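Local coordinates for protein putative polyprenyl synthetase (Streptomyces coelicolor, PDB 3NF2) that probably joins isoprene units into a longer polyprenyl diphosphate, as a magnesium-dependent prenyltransferase of the FPP/GGPP synthase family, at residues A[222-230]-A[241-252]. Residues are numbered along the deposited sequence; the frame is centred on the assembly and turned at random.
Sequences AVDDLLGIW and WSDLRQRKKSLP
Asp225 takes the backbone N-H of Leu251 on OD2, N to OD2 3.1 Å and nearly straight at 173°, the donor arriving from above the carboxylate plane. Its CG lies beside its own backbone N (chi1 -68°), which carries the carboxylate over to CB of Ser250 and the start of helix 251-259; OD1 is held by Gln221 from one turn back. With an alanine in its place, the Leu251 N-H would probably lose its acceptor and Gln221 its mate. One turn on, Gly228 O accepts the N-H of Asp243, N to O 3.1 Å, and, weakly, the hydroxyl of Ser242. The Asp243 carboxylate lies against Gly228 CA, with OD2 3.5 Å from it, where a side chain would collide. One water links the two segments, donating to Asp225 O and Asp243 OD2 and accepting from Ser250 OG; a second bridges Ile229 O and Trp241 N. Between these polar points Ile229 packs CG2 on Leu244 CD1 and CD1 on Pro252 CG (both 3.8 Å), while Trp241 NE1 is hydrogen-bonded to OE1 of Glu285. Asp224 and Asp225 probably belong to the second aspartate-rich motif (DDxxD) of trans-prenyltransferases, with Gly228 where its last aspartate usually stands; residues 241-252 pack against this helix end, and a sulfate bound by Lys248, probably from the crystallisation liquor, may mark a diphosphate pocket of the all-helical isoprenoid synthase fold.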
loop_
_atom_site.group_PDB
_atom_site.type_symbol
_atom_site.label_atom_id
_atom_site.label_comp_id
_atom_site.label_asym_id
_atom_site.label_seq_id
_atom_site.Cartn_x
_atom_site.Cartn_y
_atom_site.Cartn_z
ATOM N N ALA A 222 8.201 -12.986 21.502
ATOM C CA ALA A 222 9.042 -13.969 22.205
ATOM C C ALA A 222 8.241 -15.196 22.654
ATOM O O ALA A 222 8.677 -16.337 22.455
ATOM C CB ALA A 222 9.748 -13.322 23.388
ATOM N N VAL A 223 7.057 -14.959 23.220
ATOM C CA VAL A 223 6.163 -16.049 23.632
ATOM C C VAL A 223 5.614 -16.804 22.420
ATOM O O VAL A 223 5.529 -18.043 22.442
ATOM C CB VAL A 223 5.019 -15.541 24.569
ATOM C CG1 VAL A 223 3.936 -16.591 24.753
ATOM C CG2 VAL A 223 5.586 -15.145 25.926
ATOM N N ASP A 224 5.256 -16.061 21.369
ATOM C CA ASP A 224 4.866 -16.649 20.077
ATOM C C ASP A 224 5.948 -17.556 19.492
ATOM O O ASP A 224 5.661 -18.634 18.984
ATOM C CB ASP A 224 4.542 -15.558 19.057
ATOM C CG ASP A 224 3.091 -15.551 18.647
ATOM O OD1 ASP A 224 2.531 -16.636 18.381
ATOM O OD2 ASP A 224 2.517 -14.449 18.564
ATOM N N ASP A 225 7.192 -17.115 19.591
ATOM C CA ASP A 225 8.333 -17.932 19.185
ATOM C C ASP A 225 8.522 -19.191 20.035
ATOM O O ASP A 225 8.930 -20.231 19.515
ATOM C CB ASP A 225 9.608 -17.099 19.216
ATOM C CG ASP A 225 9.629 -16.035 18.148
ATOM O OD1 ASP A 225 8.704 -16.014 17.302
ATOM O OD2 ASP A 225 10.566 -15.213 18.168
ATOM N N LEU A 226 8.249 -19.095 21.335
ATOM C CA LEU A 226 8.305 -20.286 22.195
ATOM C C LEU A 226 7.201 -21.266 21.845
ATOM O O LEU A 226 7.445 -22.470 21.780
ATOM C CB LEU A 226 8.240 -19.921 23.677
ATOM C CG LEU A 226 9.445 -19.207 24.301
ATOM C CD1 LEU A 226 9.053 -18.620 25.644
ATOM C CD2 LEU A 226 10.665 -20.131 24.437
ATOM N N LEU A 227 5.998 -20.746 21.586
ATOM C CA LEU A 227 4.859 -21.589 21.223
ATOM C C LEU A 227 4.967 -22.147 19.808
ATOM O O LEU A 227 4.424 -23.213 19.525
ATOM C CB LEU A 227 3.529 -20.836 21.366
ATOM C CG LEU A 227 3.055 -20.179 22.677
ATOM C CD1 LEU A 227 1.615 -19.657 22.515
ATOM C CD2 LEU A 227 3.167 -21.088 23.918
ATOM N N GLY A 228 5.636 -21.422 18.910
ATOM C CA GLY A 228 5.857 -21.923 17.546
ATOM C C GLY A 228 6.691 -23.202 17.501
ATOM O O GLY A 228 6.499 -24.051 16.634
ATOM N N ILE A 229 7.618 -23.346 18.441
ATOM C CA ILE A 229 8.362 -24.599 18.570
ATOM C C ILE A 229 7.741 -25.577 19.586
ATOM O O ILE A 229 7.325 -26.662 19.214
ATOM C CB ILE A 229 9.853 -24.367 18.886
ATOM C CG1 ILE A 229 10.478 -23.412 17.854
ATOM C CG2 ILE A 229 10.598 -25.717 18.936
ATOM C CD1 ILE A 229 11.800 -22.800 18.292
ATOM N N TRP A 230 7.658 -25.193 20.856
ATOM C CA TRP A 230 7.255 -26.163 21.895
ATOM C C TRP A 230 5.770 -26.261 22.230
ATOM O O TRP A 230 5.402 -26.949 23.181
ATOM C CB TRP A 230 8.055 -25.939 23.170
ATOM C CG TRP A 230 9.485 -26.264 22.976
ATOM C CD1 TRP A 230 10.055 -27.507 23.010
ATOM C CD2 TRP A 230 10.541 -25.339 22.699
ATOM N NE1 TRP A 230 11.410 -27.408 22.782
ATOM C CE2 TRP A 230 11.735 -26.091 22.588
ATOM C CE3 TRP A 230 10.596 -23.946 22.537
ATOM C CZ2 TRP A 230 12.970 -25.499 22.323
ATOM C CZ3 TRP A 230 11.828 -23.357 22.273
ATOM C CH2 TRP A 230 12.999 -24.137 22.162
ATOM N N TRP A 241 6.201 -28.644 16.434
ATOM C CA TRP A 241 7.399 -27.918 15.983
ATOM C C TRP A 241 7.155 -27.121 14.688
ATOM O O TRP A 241 8.014 -27.098 13.801
ATOM C CB TRP A 241 8.617 -28.865 15.829
ATOM C CG TRP A 241 8.551 -30.105 16.679
ATOM C CD1 TRP A 241 8.156 -31.348 16.275
ATOM C CD2 TRP A 241 8.865 -30.220 18.076
ATOM N NE1 TRP A 241 8.195 -32.225 17.330
ATOM C CE2 TRP A 241 8.626 -31.561 18.448
ATOM C CE3 TRP A 241 9.317 -29.318 19.048
ATOM C CZ2 TRP A 241 8.833 -32.030 19.754
ATOM C CZ3 TRP A 241 9.515 -29.784 20.355
ATOM C CH2 TRP A 241 9.282 -31.129 20.689
ATOM N N SER A 242 5.989 -26.474 14.601
ATOM C CA SER A 242 5.503 -25.860 13.351
ATOM C C SER A 242 6.478 -24.847 12.747
ATOM O O SER A 242 6.740 -24.892 11.548
ATOM C CB SER A 242 4.111 -25.228 13.533
ATOM O OG SER A 242 4.195 -23.909 14.063
ATOM N N ASP A 243 7.027 -23.964 13.581
ATOM C CA ASP A 243 8.030 -23.009 13.121
ATOM C C ASP A 243 9.313 -23.664 12.599
ATOM O O ASP A 243 10.004 -23.086 11.755
ATOM C CB ASP A 243 8.400 -22.018 14.220
ATOM C CG ASP A 243 7.367 -20.927 14.409
ATOM O OD1 ASP A 243 6.297 -20.974 13.767
ATOM O OD2 ASP A 243 7.632 -20.012 15.215
ATOM N N LEU A 244 9.647 -24.848 13.109
ATOM C CA LEU A 244 10.843 -25.548 12.628
ATOM C C LEU A 244 10.601 -26.229 11.284
ATOM O O LEU A 244 11.527 -26.371 10.492
ATOM C CB LEU A 244 11.375 -26.548 13.659
ATOM C CG LEU A 244 11.774 -26.015 15.038
ATOM C CD1 LEU A 244 12.396 -27.123 15.883
ATOM C CD2 LEU A 244 12.712 -24.817 14.965
ATOM N N ARG A 245 9.359 -26.633 11.033
ATOM C CA ARG A 245 8.944 -27.160 9.727
ATOM C C ARG A 245 8.978 -26.084 8.629
ATOM O O ARG A 245 9.072 -26.402 7.446
ATOM C CB ARG A 245 7.541 -27.782 9.804
ATOM C CG ARG A 245 7.453 -29.056 10.635
ATOM C CD ARG A 245 6.021 -29.554 10.793
ATOM N NE ARG A 245 5.918 -30.614 11.802
ATOM C CZ ARG A 245 5.905 -31.920 11.537
ATOM N NH1 ARG A 245 5.984 -32.349 10.283
ATOM N NH2 ARG A 245 5.807 -32.807 12.525
ATOM N N GLN A 246 8.908 -24.821 9.036
ATOM C CA GLN A 246 8.908 -23.696 8.112
ATOM C C GLN A 246 10.265 -22.984 8.082
ATOM O O GLN A 246 10.409 -21.937 7.439
ATOM C CB GLN A 246 7.790 -22.708 8.483
ATOM C CG GLN A 246 6.372 -23.176 8.133
ATOM C CD GLN A 246 5.280 -22.247 8.679
ATOM O OE1 GLN A 246 5.567 -21.261 9.363
ATOM N NE2 GLN A 246 4.018 -22.567 8.376
ATOM N N ARG A 247 11.209 -23.517 8.832
ATOM C CA ARG A 247 12.563 -23.009 8.971
ATOM C C ARG A 247 12.693 -21.578 9.404
ATOM O O ARG A 247 13.560 -20.887 8.929
ATOM C CB ARG A 247 13.389 -23.211 7.716
ATOM C CG ARG A 247 13.559 -24.616 7.308
ATOM C CD ARG A 247 14.400 -24.712 6.097
ATOM N NE ARG A 247 13.869 -25.656 5.131
ATOM C CZ ARG A 247 13.318 -25.314 3.977
ATOM N NH1 ARG A 247 13.216 -24.050 3.636
ATOM N NH2 ARG A 247 12.861 -26.230 3.164
ATOM N N LYS A 248 11.845 -21.136 10.311
ATOM C CA LYS A 248 11.935 -19.777 10.785
ATOM C C LYS A 248 13.125 -19.528 11.659
ATOM O O LYS A 248 13.530 -20.353 12.414
ATOM C CB LYS A 248 10.671 -19.383 11.522
ATOM C CG LYS A 248 9.581 -18.924 10.627
ATOM C CD LYS A 248 8.256 -18.789 11.343
ATOM C CE LYS A 248 7.144 -18.423 10.370
ATOM N NZ LYS A 248 7.117 -16.979 10.030
ATOM N N LYS A 249 13.712 -18.371 11.536
ATOM C CA LYS A 249 14.733 -17.998 12.451
ATOM C C LYS A 249 14.177 -17.146 13.561
ATOM O O LYS A 249 14.408 -15.970 13.622
ATOM C CB LYS A 249 15.863 -17.345 11.707
ATOM C CG LYS A 249 16.535 -18.317 10.777
ATOM C CD LYS A 249 18.039 -18.158 10.764
ATOM C CE LYS A 249 18.712 -19.439 10.395
ATOM N NZ LYS A 249 18.059 -20.038 9.247
ATOM N N SER A 250 13.447 -17.776 14.452
ATOM C CA SER A 250 12.844 -17.128 15.596
ATOM C C SER A 250 13.859 -16.969 16.658
ATOM O O SER A 250 14.930 -17.485 16.556
ATOM C CB SER A 250 11.699 -17.944 16.119
ATOM O OG SER A 250 12.041 -19.290 16.078
ATOM N N LEU A 251 13.494 -16.264 17.696
ATOM C CA LEU A 251 14.421 -15.931 18.731
ATOM C C LEU A 251 15.055 -17.138 19.384
ATOM O O LEU A 251 16.220 -17.117 19.630
ATOM C CB LEU A 251 13.728 -15.109 19.780
ATOM C CG LEU A 251 13.813 -13.628 19.521
ATOM C CD1 LEU A 251 13.032 -12.891 20.521
ATOM C CD2 LEU A 251 15.206 -13.193 19.550
ATOM N N PRO A 252 14.327 -18.194 19.670
ATOM C CA PRO A 252 15.050 -19.328 20.265
ATOM C C PRO A 252 16.136 -19.898 19.342
ATOM O O PRO A 252 17.256 -20.166 19.800
ATOM C CB PRO A 252 13.959 -20.379 20.508
ATOM C CG PRO A 252 12.668 -19.691 20.366
ATOM C CD PRO A 252 12.877 -18.452 19.564
HETATM O O HOH W 1 9.541 -20.222 16.862
HETATM O O HOH W 2 5.430 -28.559 19.154
#